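Local structure of signal recognition particle receptor subunit beta (Mus musculus, 2FH5) at residues L22-L27 and T40-I45; S66-L71 and A99-Q104; I107-M110 and S115-L118; L135-L140 and V184-C189; K171-E174 and S178-P181. The protein binds GTP and, as the beta subunit of the signal recognition particle receptor, helps target nascent secretory proteins to the endoplasmic reticulum membrane. All blocks are in the same frame, centred on the assembly; numbering follows the deposited sequence.

Interaction 1 of 5, residues L22-L27 and T40-I45; sequences LLFVRL and TDSSAI. With GTP (guanosine-5'-triphosphate), chain D.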
# COMPACT_ATOMS: atom_id res chain seq x y z
N LEU B 22 0.24 4.86 1.40
CA LEU B 22 0.65 6.00 2.20
C LEU B 22 -0.23 7.22 1.88
O LEU B 22 -0.62 7.93 2.79
CB LEU B 22 2.12 6.34 2.01
CG LEU B 22 2.57 7.37 3.06
CD1 LEU B 22 2.17 6.91 4.43
CD2 LEU B 22 4.08 7.59 3.02
N LEU B 23 -0.57 7.45 0.60
CA LEU B 23 -1.44 8.58 0.26
C LEU B 23 -2.77 8.39 0.94
O LEU B 23 -3.33 9.32 1.50
CB LEU B 23 -1.68 8.66 -1.25
CG LEU B 23 -0.57 9.25 -2.10
CD1 LEU B 23 -0.97 9.21 -3.55
CD2 LEU B 23 -0.32 10.68 -1.66
N PHE B 24 -3.29 7.17 0.85
CA PHE B 24 -4.55 6.78 1.45
C PHE B 24 -4.53 7.17 2.94
O PHE B 24 -5.48 7.77 3.45
CB PHE B 24 -4.71 5.27 1.24
CG PHE B 24 -5.93 4.65 1.87
CD1 PHE B 24 -7.17 4.75 1.27
CD2 PHE B 24 -5.80 3.84 2.99
CE1 PHE B 24 -8.29 4.03 1.78
CE2 PHE B 24 -6.90 3.12 3.51
CZ PHE B 24 -8.14 3.21 2.90
N VAL B 25 -3.44 6.83 3.64
CA VAL B 25 -3.30 7.14 5.06
C VAL B 25 -3.24 8.65 5.31
O VAL B 25 -3.92 9.18 6.17
CB VAL B 25 -2.02 6.47 5.65
CG1 VAL B 25 -1.78 6.97 7.07
CG2 VAL B 25 -2.17 4.96 5.65
N ARG B 26 -2.39 9.32 4.55
CA ARG B 26 -2.23 10.76 4.65
C ARG B 26 -3.55 11.53 4.46
O ARG B 26 -3.77 12.55 5.10
CB ARG B 26 -1.24 11.22 3.59
CG ARG B 26 -0.48 12.41 4.00
CD ARG B 26 0.77 11.94 4.66
NE ARG B 26 1.12 12.74 5.82
CZ ARG B 26 2.25 12.58 6.50
NH1 ARG B 26 3.13 11.66 6.10
NH2 ARG B 26 2.49 13.32 7.58
N LEU B 27 -4.41 11.03 3.56
CA LEU B 27 -5.68 11.68 3.27
C LEU B 27 -6.68 11.48 4.40
O LEU B 27 -7.50 12.35 4.67
CB LEU B 27 -6.30 11.13 1.97
CG LEU B 27 -5.71 11.65 0.66
CD1 LEU B 27 -6.20 10.84 -0.51
CD2 LEU B 27 -6.09 13.10 0.48
N THR B 40 -4.55 -7.16 -0.11
CA THR B 40 -6.00 -7.01 -0.37
C THR B 40 -6.27 -5.51 -0.41
O THR B 40 -5.42 -4.69 -0.08
CB THR B 40 -6.98 -7.57 0.71
OG1 THR B 40 -6.65 -7.05 2.00
CG2 THR B 40 -6.99 -9.07 0.72
N ASP B 41 -7.48 -5.17 -0.81
CA ASP B 41 -7.89 -3.79 -0.88
C ASP B 41 -8.29 -3.33 0.52
O ASP B 41 -8.57 -4.14 1.39
CB ASP B 41 -9.12 -3.69 -1.76
CG ASP B 41 -10.22 -4.64 -1.29
OD1 ASP B 41 -10.11 -5.86 -1.56
OD2 ASP B 41 -11.18 -4.18 -0.63
N SER B 42 -8.28 -2.03 0.73
CA SER B 42 -8.73 -1.45 1.97
C SER B 42 -9.55 -0.20 1.60
O SER B 42 -9.33 0.45 0.56
CB SER B 42 -7.54 -1.14 2.93
OG SER B 42 -6.46 -0.46 2.33
N SER B 43 -10.53 0.13 2.42
CA SER B 43 -11.40 1.25 2.10
C SER B 43 -11.80 2.00 3.36
O SER B 43 -11.75 1.45 4.46
CB SER B 43 -12.65 0.71 1.42
OG SER B 43 -13.34 -0.16 2.30
N ALA B 44 -12.19 3.26 3.18
CA ALA B 44 -12.61 4.10 4.29
C ALA B 44 -13.27 5.37 3.75
O ALA B 44 -13.02 5.78 2.61
CB ALA B 44 -11.43 4.46 5.14
N ILE B 45 -14.10 6.00 4.58
CA ILE B 45 -14.81 7.19 4.17
C ILE B 45 -13.98 8.47 4.28
O ILE B 45 -13.32 8.71 5.29
CB ILE B 45 -16.11 7.34 4.99
CG1 ILE B 45 -17.10 6.27 4.55
CG2 ILE B 45 -16.71 8.71 4.78
CD1 ILE B 45 -18.28 6.13 5.49
PG GTP D . 1.59 -1.80 -3.00
O1G GTP D . 2.64 -2.78 -3.22
O2G GTP D . 0.78 -2.08 -1.78
O3G GTP D . 0.70 -1.66 -4.26
O3B GTP D . 2.49 -0.36 -2.71
PB GTP D . 1.91 1.02 -2.39
O1B GTP D . 1.71 1.80 -3.65
O2B GTP D . 0.65 0.99 -1.55
O3A GTP D . 3.15 1.65 -1.62
PA GTP D . 3.23 2.26 -0.17
O1A GTP D . 2.20 3.22 0.07
O2A GTP D . 3.25 1.17 0.86
O5' GTP D . 4.61 3.03 -0.34
C5' GTP D . 5.77 2.26 -0.59
C4' GTP D . 6.97 2.92 0.10
O4' GTP D . 7.18 4.26 -0.42
C3' GTP D . 6.80 3.11 1.61
O3' GTP D . 8.06 2.86 2.30
C2' GTP D . 6.36 4.54 1.73
O2' GTP D . 6.52 5.13 3.03
C1' GTP D . 7.13 5.24 0.61
N9 GTP D . 6.45 6.40 0.04
C8 GTP D . 5.12 6.46 -0.36
N7 GTP D . 4.83 7.67 -0.84
C5 GTP D . 6.02 8.43 -0.75
C6 GTP D . 6.35 9.75 -1.09
O6 GTP D . 5.67 10.62 -1.59
N1 GTP D . 7.69 10.17 -0.84
C2 GTP D . 8.64 9.35 -0.28
N2 GTP D . 9.89 9.84 -0.05
N3 GTP D . 8.31 8.07 0.04
C4 GTP D . 7.02 7.63 -0.19

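Interaction 2 of 5, residues S66-L71 and A99-Q104; sequences SLRFQL and AEFLYQ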
# COMPACT_ATOMS: atom_id res chain seq x y z
N SER B 66 -0.35 -9.94 -9.83
CA SER B 66 -1.29 -11.03 -9.62
C SER B 66 -2.62 -10.61 -9.06
O SER B 66 -3.53 -11.42 -8.98
CB SER B 66 -0.69 -12.09 -8.69
OG SER B 66 -0.81 -11.70 -7.32
N LEU B 67 -2.75 -9.35 -8.66
CA LEU B 67 -4.01 -8.87 -8.06
C LEU B 67 -4.57 -7.60 -8.65
O LEU B 67 -5.74 -7.30 -8.45
CB LEU B 67 -3.80 -8.59 -6.58
CG LEU B 67 -3.35 -9.62 -5.58
CD1 LEU B 67 -2.94 -8.90 -4.29
CD2 LEU B 67 -4.49 -10.61 -5.32
N ARG B 68 -3.75 -6.83 -9.35
CA ARG B 68 -4.21 -5.54 -9.84
C ARG B 68 -5.47 -5.54 -10.68
O ARG B 68 -6.38 -4.76 -10.41
CB ARG B 68 -3.07 -4.80 -10.56
CG ARG B 68 -2.65 -5.44 -11.87
CD ARG B 68 -1.60 -4.62 -12.58
NE ARG B 68 -0.42 -4.47 -11.76
CZ ARG B 68 0.81 -4.35 -12.24
NH1 ARG B 68 1.01 -4.35 -13.55
NH2 ARG B 68 1.83 -4.20 -11.40
N PHE B 69 -5.53 -6.40 -11.69
CA PHE B 69 -6.71 -6.43 -12.57
C PHE B 69 -7.91 -7.14 -11.97
O PHE B 69 -9.04 -6.71 -12.15
CB PHE B 69 -6.35 -7.04 -13.92
CG PHE B 69 -5.23 -6.33 -14.59
CD1 PHE B 69 -5.38 -4.99 -14.97
CD2 PHE B 69 -4.01 -6.96 -14.79
CE1 PHE B 69 -4.31 -4.28 -15.54
CE2 PHE B 69 -2.93 -6.27 -15.36
CZ PHE B 69 -3.08 -4.92 -15.73
N GLN B 70 -7.66 -8.23 -11.27
CA GLN B 70 -8.74 -8.95 -10.64
C GLN B 70 -9.53 -7.95 -9.78
O GLN B 70 -10.76 -7.91 -9.84
CB GLN B 70 -8.18 -10.07 -9.77
CG GLN B 70 -9.25 -10.96 -9.15
CD GLN B 70 -8.94 -11.32 -7.70
OE1 GLN B 70 -7.83 -11.76 -7.36
NE2 GLN B 70 -9.94 -11.13 -6.82
N LEU B 71 -8.83 -7.14 -8.99
CA LEU B 71 -9.50 -6.16 -8.12
C LEU B 71 -9.99 -4.89 -8.81
O LEU B 71 -10.97 -4.31 -8.35
CB LEU B 71 -8.61 -5.79 -6.94
CG LEU B 71 -8.61 -6.85 -5.83
CD1 LEU B 71 -7.43 -6.65 -4.90
CD2 LEU B 71 -9.92 -6.79 -5.10
N ALA B 99 3.18 2.66 -18.13
CA ALA B 99 2.36 2.84 -19.36
C ALA B 99 1.47 1.63 -19.65
O ALA B 99 0.30 1.76 -19.99
CB ALA B 99 3.27 3.13 -20.57
N GLU B 100 2.04 0.44 -19.51
CA GLU B 100 1.30 -0.79 -19.76
C GLU B 100 0.11 -0.98 -18.84
O GLU B 100 -0.94 -1.49 -19.26
CB GLU B 100 2.25 -1.98 -19.64
CG GLU B 100 1.59 -3.32 -19.69
CD GLU B 100 2.62 -4.44 -19.73
OE1 GLU B 100 3.30 -4.54 -20.78
OE2 GLU B 100 2.77 -5.19 -18.73
N PHE B 101 0.27 -0.60 -17.57
CA PHE B 101 -0.82 -0.75 -16.62
C PHE B 101 -1.83 0.37 -16.87
O PHE B 101 -3.02 0.13 -16.89
CB PHE B 101 -0.27 -0.71 -15.18
CG PHE B 101 -1.33 -0.85 -14.10
CD1 PHE B 101 -2.56 -1.45 -14.36
CD2 PHE B 101 -1.09 -0.35 -12.82
CE1 PHE B 101 -3.55 -1.54 -13.36
CE2 PHE B 101 -2.06 -0.44 -11.82
CZ PHE B 101 -3.30 -1.04 -12.09
N LEU B 102 -1.34 1.59 -17.08
CA LEU B 102 -2.23 2.71 -17.35
C LEU B 102 -3.10 2.43 -18.59
O LEU B 102 -4.30 2.72 -18.61
CB LEU B 102 -1.41 3.99 -17.53
CG LEU B 102 -2.19 5.26 -17.85
CD1 LEU B 102 -3.23 5.54 -16.77
CD2 LEU B 102 -1.19 6.41 -18.01
N TYR B 103 -2.49 1.83 -19.62
CA TYR B 103 -3.19 1.45 -20.85
C TYR B 103 -4.46 0.66 -20.52
O TYR B 103 -5.55 1.00 -20.97
CB TYR B 103 -2.27 0.57 -21.71
CG TYR B 103 -2.85 0.22 -23.07
CD1 TYR B 103 -2.76 1.12 -24.13
CD2 TYR B 103 -3.47 -1.00 -23.28
CE1 TYR B 103 -3.28 0.80 -25.38
CE2 TYR B 103 -4.00 -1.32 -24.53
CZ TYR B 103 -3.90 -0.42 -25.57
OH TYR B 103 -4.39 -0.76 -26.81
N GLN B 104 -4.31 -0.41 -19.74
CA GLN B 104 -5.46 -1.20 -19.32
C GLN B 104 -6.44 -0.38 -18.49
O GLN B 104 -7.65 -0.60 -18.54
CB GLN B 104 -5.03 -2.42 -18.51
CG GLN B 104 -5.10 -3.73 -19.28
CD GLN B 104 -3.77 -4.48 -19.28
OE1 GLN B 104 -3.70 -5.68 -19.61
NE2 GLN B 104 -2.69 -3.78 -18.93
O HOH W 1 2.87 -3.32 -15.82

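Interaction 3 of 5, residues I107-M110 and S115-L118; sequences IDSM and SPSL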
# COMPACT_ATOMS: atom_id res chain seq x y z
N ILE B 107 -8.39 1.84 -21.00
CA ILE B 107 -9.36 1.04 -21.70
C ILE B 107 -10.53 0.70 -20.79
O ILE B 107 -11.67 1.01 -21.12
CB ILE B 107 -8.70 -0.22 -22.27
CG1 ILE B 107 -8.00 0.15 -23.58
CG2 ILE B 107 -9.71 -1.31 -22.45
CD1 ILE B 107 -7.28 -1.01 -24.22
N ASP B 108 -10.26 0.09 -19.64
CA ASP B 108 -11.32 -0.26 -18.69
C ASP B 108 -12.25 0.90 -18.40
O ASP B 108 -13.46 0.75 -18.36
CB ASP B 108 -10.74 -0.74 -17.37
CG ASP B 108 -10.14 -2.11 -17.46
OD1 ASP B 108 -10.00 -2.63 -18.58
OD2 ASP B 108 -9.79 -2.66 -16.41
N SER B 109 -11.66 2.08 -18.18
CA SER B 109 -12.43 3.27 -17.85
C SER B 109 -13.38 3.73 -18.95
O SER B 109 -14.52 4.13 -18.67
CB SER B 109 -11.48 4.41 -17.48
OG SER B 109 -10.69 4.06 -16.36
N MET B 110 -12.92 3.67 -20.20
CA MET B 110 -13.75 4.11 -21.31
C MET B 110 -14.90 3.14 -21.60
O MET B 110 -16.00 3.57 -21.95
CB MET B 110 -12.91 4.31 -22.57
CG MET B 110 -11.92 5.45 -22.44
SD MET B 110 -10.93 5.68 -23.92
CE MET B 110 -10.29 4.03 -24.18
N SER B 115 -18.12 6.80 -17.54
CA SER B 115 -16.68 6.88 -17.35
C SER B 115 -16.27 7.68 -16.13
O SER B 115 -16.71 8.81 -15.94
CB SER B 115 -16.01 7.46 -18.60
OG SER B 115 -15.83 6.43 -19.55
N PRO B 116 -15.43 7.08 -15.28
CA PRO B 116 -14.98 7.79 -14.09
C PRO B 116 -13.97 8.85 -14.48
O PRO B 116 -13.31 8.73 -15.51
CB PRO B 116 -14.35 6.68 -13.26
CG PRO B 116 -13.75 5.82 -14.29
CD PRO B 116 -14.88 5.71 -15.30
N SER B 117 -13.88 9.89 -13.67
CA SER B 117 -12.92 10.94 -13.89
C SER B 117 -11.56 10.28 -13.52
O SER B 117 -11.50 9.45 -12.61
CB SER B 117 -13.28 12.10 -12.95
OG SER B 117 -12.35 13.16 -13.03
N LEU B 118 -10.48 10.64 -14.21
CA LEU B 118 -9.18 10.02 -13.95
C LEU B 118 -8.02 10.96 -13.63
O LEU B 118 -7.77 11.92 -14.35
CB LEU B 118 -8.81 9.14 -15.15
CG LEU B 118 -7.36 8.70 -15.34
CD1 LEU B 118 -6.88 7.79 -14.22
CD2 LEU B 118 -7.27 7.97 -16.67

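Interaction 4 of 5, residues L135-L140 and V184-C189; sequences LIQQQL and VEFLEC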
# COMPACT_ATOMS: atom_id res chain seq x y z
N LEU B 135 6.76 16.30 -17.45
CA LEU B 135 7.60 15.32 -18.13
C LEU B 135 7.01 13.90 -18.11
O LEU B 135 7.18 13.11 -19.05
CB LEU B 135 9.00 15.29 -17.51
CG LEU B 135 9.95 14.23 -18.09
CD1 LEU B 135 10.15 14.41 -19.59
CD2 LEU B 135 11.29 14.36 -17.38
N ILE B 136 6.31 13.55 -17.04
CA ILE B 136 5.73 12.22 -16.96
C ILE B 136 4.60 12.11 -17.99
O ILE B 136 4.46 11.07 -18.65
CB ILE B 136 5.25 11.93 -15.51
CG1 ILE B 136 6.49 11.59 -14.67
CG2 ILE B 136 4.21 10.80 -15.48
CD1 ILE B 136 6.23 11.63 -13.19
N GLN B 137 3.82 13.18 -18.14
CA GLN B 137 2.74 13.16 -19.12
C GLN B 137 3.31 12.99 -20.52
O GLN B 137 2.80 12.19 -21.31
CB GLN B 137 1.94 14.46 -19.10
CG GLN B 137 0.70 14.31 -19.95
CD GLN B 137 -0.03 15.60 -20.23
OE1 GLN B 137 -0.14 16.47 -19.36
NE2 GLN B 137 -0.56 15.72 -21.44
N GLN B 138 4.36 13.73 -20.82
CA GLN B 138 4.99 13.66 -22.13
C GLN B 138 5.51 12.25 -22.42
O GLN B 138 5.19 11.69 -23.47
CB GLN B 138 6.13 14.69 -22.24
CG GLN B 138 7.13 14.38 -23.36
CD GLN B 138 8.20 15.46 -23.55
OE1 GLN B 138 8.65 16.09 -22.57
NE2 GLN B 138 8.64 15.66 -24.80
N GLN B 139 6.28 11.66 -21.51
CA GLN B 139 6.81 10.32 -21.74
C GLN B 139 5.70 9.25 -21.77
O GLN B 139 5.81 8.26 -22.51
CB GLN B 139 7.86 9.98 -20.70
CG GLN B 139 9.09 10.87 -20.80
CD GLN B 139 9.72 10.82 -22.20
OE1 GLN B 139 10.22 9.77 -22.63
NE2 GLN B 139 9.68 11.95 -22.92
N LEU B 140 4.64 9.43 -21.00
CA LEU B 140 3.57 8.45 -21.05
C LEU B 140 2.80 8.51 -22.38
O LEU B 140 2.37 7.47 -22.89
CB LEU B 140 2.59 8.65 -19.91
CG LEU B 140 3.08 8.06 -18.60
CD1 LEU B 140 2.20 8.60 -17.50
CD2 LEU B 140 3.06 6.52 -18.70
N VAL B 184 -9.12 13.71 -17.74
CA VAL B 184 -7.84 13.17 -17.30
C VAL B 184 -6.97 14.32 -16.84
O VAL B 184 -6.72 15.23 -17.61
CB VAL B 184 -7.10 12.42 -18.45
CG1 VAL B 184 -5.76 11.93 -17.96
CG2 VAL B 184 -7.92 11.25 -18.93
N GLU B 185 -6.52 14.29 -15.59
CA GLU B 185 -5.65 15.34 -15.09
C GLU B 185 -4.38 14.79 -14.50
O GLU B 185 -4.32 13.63 -14.08
CB GLU B 185 -6.33 16.16 -14.02
CG GLU B 185 -7.41 17.07 -14.51
CD GLU B 185 -8.11 17.74 -13.36
OE1 GLU B 185 -7.42 18.39 -12.52
OE2 GLU B 185 -9.35 17.59 -13.29
N PHE B 186 -3.38 15.65 -14.45
CA PHE B 186 -2.10 15.31 -13.86
C PHE B 186 -1.83 16.30 -12.75
O PHE B 186 -2.16 17.47 -12.88
CB PHE B 186 -0.97 15.44 -14.87
CG PHE B 186 -0.82 14.25 -15.77
CD1 PHE B 186 -1.69 14.05 -16.83
CD2 PHE B 186 0.25 13.37 -15.59
CE1 PHE B 186 -1.51 12.98 -17.72
CE2 PHE B 186 0.45 12.30 -16.46
CZ PHE B 186 -0.43 12.11 -17.54
N LEU B 187 -1.27 15.84 -11.65
CA LEU B 187 -0.89 16.74 -10.58
C LEU B 187 0.31 16.13 -9.86
O LEU B 187 0.66 14.98 -10.11
CB LEU B 187 -2.06 17.03 -9.63
CG LEU B 187 -2.73 16.06 -8.65
CD1 LEU B 187 -1.77 15.65 -7.54
CD2 LEU B 187 -3.94 16.77 -8.06
N GLU B 188 0.96 16.92 -9.02
CA GLU B 188 2.12 16.44 -8.28
C GLU B 188 1.78 16.33 -6.80
O GLU B 188 0.86 17.01 -6.32
CB GLU B 188 3.30 17.38 -8.49
CG GLU B 188 3.67 17.55 -9.94
CD GLU B 188 4.77 18.59 -10.15
OE1 GLU B 188 4.74 19.63 -9.47
OE2 GLU B 188 5.65 18.38 -11.02
N CYS B 189 2.48 15.46 -6.08
CA CYS B 189 2.24 15.31 -4.66
C CYS B 189 3.34 14.53 -3.97
O CYS B 189 4.24 13.99 -4.61
CB CYS B 189 0.89 14.62 -4.39
SG CYS B 189 0.72 12.94 -5.04

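Interaction 5 of 5, residues K171-E174 and S178-P181; sequences KGKE and SQLP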
# COMPACT_ATOMS: atom_id res chain seq x y z
N LYS B 171 -6.06 6.62 -34.69
CA LYS B 171 -4.95 5.84 -35.23
C LYS B 171 -3.94 6.67 -36.03
O LYS B 171 -2.72 6.47 -35.93
CB LYS B 171 -5.47 4.70 -36.11
CG LYS B 171 -6.33 5.16 -37.27
CD LYS B 171 -6.58 4.05 -38.28
CE LYS B 171 -5.33 3.78 -39.08
NZ LYS B 171 -5.29 2.41 -39.66
N GLY B 172 -4.45 7.62 -36.81
CA GLY B 172 -3.60 8.46 -37.63
C GLY B 172 -2.89 9.62 -36.96
O GLY B 172 -2.06 10.26 -37.59
N LYS B 173 -3.21 9.93 -35.71
CA LYS B 173 -2.51 11.02 -35.05
C LYS B 173 -1.81 10.57 -33.75
O LYS B 173 -2.37 9.78 -32.98
CB LYS B 173 -3.46 12.18 -34.74
CG LYS B 173 -2.68 13.44 -34.37
CD LYS B 173 -3.52 14.53 -33.71
CE LYS B 173 -2.58 15.59 -33.15
NZ LYS B 173 -1.47 14.95 -32.34
N GLU B 174 -0.60 11.07 -33.53
CA GLU B 174 0.18 10.74 -32.33
C GLU B 174 -0.66 10.88 -31.06
O GLU B 174 -1.24 11.93 -30.80
CB GLU B 174 1.41 11.65 -32.25
CG GLU B 174 2.30 11.60 -33.50
CD GLU B 174 3.28 10.42 -33.51
OE1 GLU B 174 4.32 10.51 -32.82
OE2 GLU B 174 3.02 9.42 -34.21
N SER B 178 -5.54 14.28 -24.19
CA SER B 178 -6.68 15.15 -24.56
C SER B 178 -7.62 14.52 -25.61
O SER B 178 -8.80 14.85 -25.66
CB SER B 178 -6.18 16.49 -25.07
OG SER B 178 -5.48 16.33 -26.30
N GLN B 179 -7.11 13.60 -26.43
CA GLN B 179 -7.94 12.95 -27.44
C GLN B 179 -8.89 11.92 -26.80
O GLN B 179 -9.71 11.30 -27.48
CB GLN B 179 -7.06 12.21 -28.46
CG GLN B 179 -5.86 12.98 -28.94
CD GLN B 179 -4.92 12.11 -29.73
OE1 GLN B 179 -5.16 10.91 -29.90
NE2 GLN B 179 -3.82 12.71 -30.22
N LEU B 180 -8.78 11.75 -25.50
CA LEU B 180 -9.60 10.75 -24.85
C LEU B 180 -10.98 11.21 -24.42
O LEU B 180 -11.15 12.34 -23.97
CB LEU B 180 -8.88 10.22 -23.60
CG LEU B 180 -7.64 9.34 -23.73
CD1 LEU B 180 -7.24 8.83 -22.36
CD2 LEU B 180 -7.93 8.17 -24.66
N PRO B 181 -11.98 10.33 -24.56
CA PRO B 181 -13.34 10.68 -24.15
C PRO B 181 -13.42 10.48 -22.62
O PRO B 181 -14.28 9.74 -22.14
CB PRO B 181 -14.21 9.66 -24.89
CG PRO B 181 -13.31 8.44 -24.96
CD PRO B 181 -11.97 9.07 -25.33

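Interaction 1 of 5, residues L22-L27 and T40-I45
The backbone N of Leu-22 donates to O1A of GTP over 2.9 Å (N-H...O angle 153°), two residues before Phe-24 of the same helix meets Ser-42, Ser-43 and Ala-44 of the neighbouring strand. A chi1 of -169° swings the Leu-22 side chain along the nucleotide and brings its CD2 to 3.5 Å from O2' of the GTP ribose, with C8 of the guanine also close. Phe-24 leaves the helix in a different direction, toward the strand. Its ring presents an edge there, Phe-24 CZ lying 3.9 Å from Ser-43 C, which sits in the ring plane. The strand backbone is thus what the edge abuts, while Ala-44 CB reaches Phe-24 CZ at 4.2 Å and Ser-42 OG approaches Phe-24 CE2 obliquely at 3.8 Å. This is the P-loop arrangement of a GTPase: helix 20-29 follows the phosphate-binding loop, and strand 42-47 runs beyond the loop that supplies Ser-38 to the magnesium ion. Leu-58 and Asp-60 of strand 55-60 also touch the Phe-24 ring. An alanine at Phe-24 is likely to open a gap between helix and strand, leaving Ala-44 and the Ser-43 backbone without their aromatic neighbour. Ser-43 points away from the helix, and its OG hydrogen-bonds to a polar side chain of the other protein chain, which also packs an apolar side chain on Phe-24.

Interaction 2 of 5, residues S66-L71 and A99-Q104
Arg-68 lays its side chain over one face of the Phe-101 ring, and the two flat groups are nearly aligned, with guanidinium and ring planes 22° apart. The approach begins at Arg-68 CD, a CH-pi contact 3.8 Å from the Phe-101 centroid, and continues to Arg-68 CZ, which stands 4.7 Å from the same centroid in a cation-pi geometry. Phe-69 is turned differently. Its plane makes 84° with that of Phe-101, yet the meeting is oblique, with Phe-69 CE1 at 3.5 Å from Phe-101 CD1. The arginine chain lies in the angle between the two rings, CG above the rim of Phe-69 and CD over Phe-101. Further along, Gln-104 crosses Phe-69 at about a right angle and sets Gln-104 NE2 3.4 Å from Phe-69 CZ. The contact joins helix 65-75 to helix 91-110, whose short segments run at 16° to each other; Phe-101 also meets the ring of Phe-84 and touches the P-loop. Arg-68 NH2 hydrogen-bonds to Gly-63 O, a residue of the GTP site, and a water accepts from Arg-68 NH1 over 3.1 Å and makes a weak link to Glu-100 OE2. The cation is therefore held by an aromatic face, a carbonyl and water, which probably keeps its charge well accommodated and its guanidinium from turning beside the nucleotide-binding loop.

Interaction 3 of 5, residues I107-M110 and S115-L118
The peptide carbonyl of Ser-109 is the flat group on which this contact centres: the hydroxyl of Ser-115 comes from above its plane, 35° out of it, while CD of Pro-116 lies 3.7 Å from Ser-109 O. Ser-115 OG donates to Ser-109 O over 2.8 Å, at a C=O...O angle of 129°. Because that hydroxyl stands beside its own backbone N (chi1 -83°), it reaches back to the helix end, and Ser-115 OG also rests 3.6 Å from Met-110 CA. On the proline ring CD and CG both face the helix, Pro-116 CG 4.1 Å from Ser-109 OG; that hydroxyl is engaged within its own helix, bonded to Val-105 O. The proline is thus set against the last turn by van der Waals contacts of its CG and CD, and the serine before it supplies the polar link. A valine at Ser-115 would probably leave the Ser-109 carbonyl without its hydroxyl partner and let the connecting loop shift against the helix end. Pro-116 also packs on Val-82 of strand 79-87, and Ser-117 joins that strand by backbone hydrogen bonds. Helix end and strand start are therefore tied across a short loop at the second turning point of a beta-alpha-beta crossover, formed by strand 79-87, helix 91-110 and strand 117-123.

Interaction 4 of 5, residues L135-L140 and V184-C189
A helix-on-sheet contact of largely apolar character sets residues 135-140 of helix 133-150 against Phe-186 of strand 184-188, an outermost strand of the sheet within this chain. The Phe-186 ring carries nearly all of it. Over one face lies Gln-137, whose CG makes a CH-pi contact 3.7 Å from the Phe-186 centroid, 27° off the ring normal; the closest pair is Gln-137 CG and Phe-186 CE1 at 3.4 Å. A chi1 of -170° turns Gln-137 CG away from its own N, laying CB and CG over the ring, and the extended chain beyond carries the amide out past the rim on the CD1/CE1 side, its plane 24° from that of the phenyl group. At the ring edge two branched side chains meet the same carbon: Ile-136 CG2 is 4.2 Å from Phe-186 CE2, and Leu-140 CD1 reaches that atom at an equal distance. In the P-loop GTPase fold this helix belongs to the crossover between strands 117-123 and 184-188, which are neighbours in the sheet, and Phe-186 also packs on Ile-120 of the former. Phe-177 meets the phenylalanine ring edge-to-face. The polar end of Gln-137 is engaged along its own helix, where NE2 bonds to Glu-141 OE2, while Glu-188 OE2 accepts from the Ala-133 backbone N at the start of that helix. Ile-136 and Leu-140 reach onward to Phe-91 and Val-98 of helix 91-110.

Interaction 5 of 5, residues K171-E174 and S178-P181
Gln-179 NE2 donates to the backbone O of Glu-174 over 2.8 Å, and this bond is the tight part of an otherwise loose surface contact. It is bent, with an N-H...O angle of 137°, and the donor stands 34° from the carbonyl plane, so the amide reaches the oxygen at a slant. Gln-179 gets there by an extended chain beyond CG, which leaves its own backbone well behind: the nearest CA atoms across the contact, those of Lys-173 and Gln-179, are 9.5 Å apart. The looser part is the lysine. Lys-173 NZ makes a weak bond to that same Glu-174 oxygen at 3.4 Å, and Lys-173 CD and NZ both lie 3.9 Å from Gln-179 NE2. One carbonyl is thus approached by an amide and an ammonium group, the second of them only feebly. Both segments belong to the long loop of the crossover from helix 133-150 to strand 184-188, with the end of a 3-10 turn at 178-179. The chief partner of the lysine charge is within the loop, in a salt bridge from NZ to Glu-176 OE2, while Arg-148 NH2 of the helix bonds to Lys-173 O. The side chain of Glu-174 starts away from Gln-179, on an exposed residue. On the inner side of the loop, Leu-180 is buried against Leu-106 and Met-110 of helix 91-110.

In the fold
Interactions 1 to 4 are partly buried around the central sheet, whereas interaction 5 is a surface contact about 20 Å from the centre of the chain. Interactions 1 and 4 each set a helix, through a phenylalanine, on a strand that is outermost within this chain, on opposite sides of that centre; Leu-23 and Cys-189 still touch between them. Interactions 2 and 3 share helix 91-110, the first by aromatic and cation-pi contacts near the GTP site, the second by a hydroxyl bond far from it. Leu-140 of interaction 4 packs on Ala-99 of interaction 2, and Met-110 of interaction 3 touches Leu-180 and Pro-181, which joins the outer loop to the end of helix 91-110.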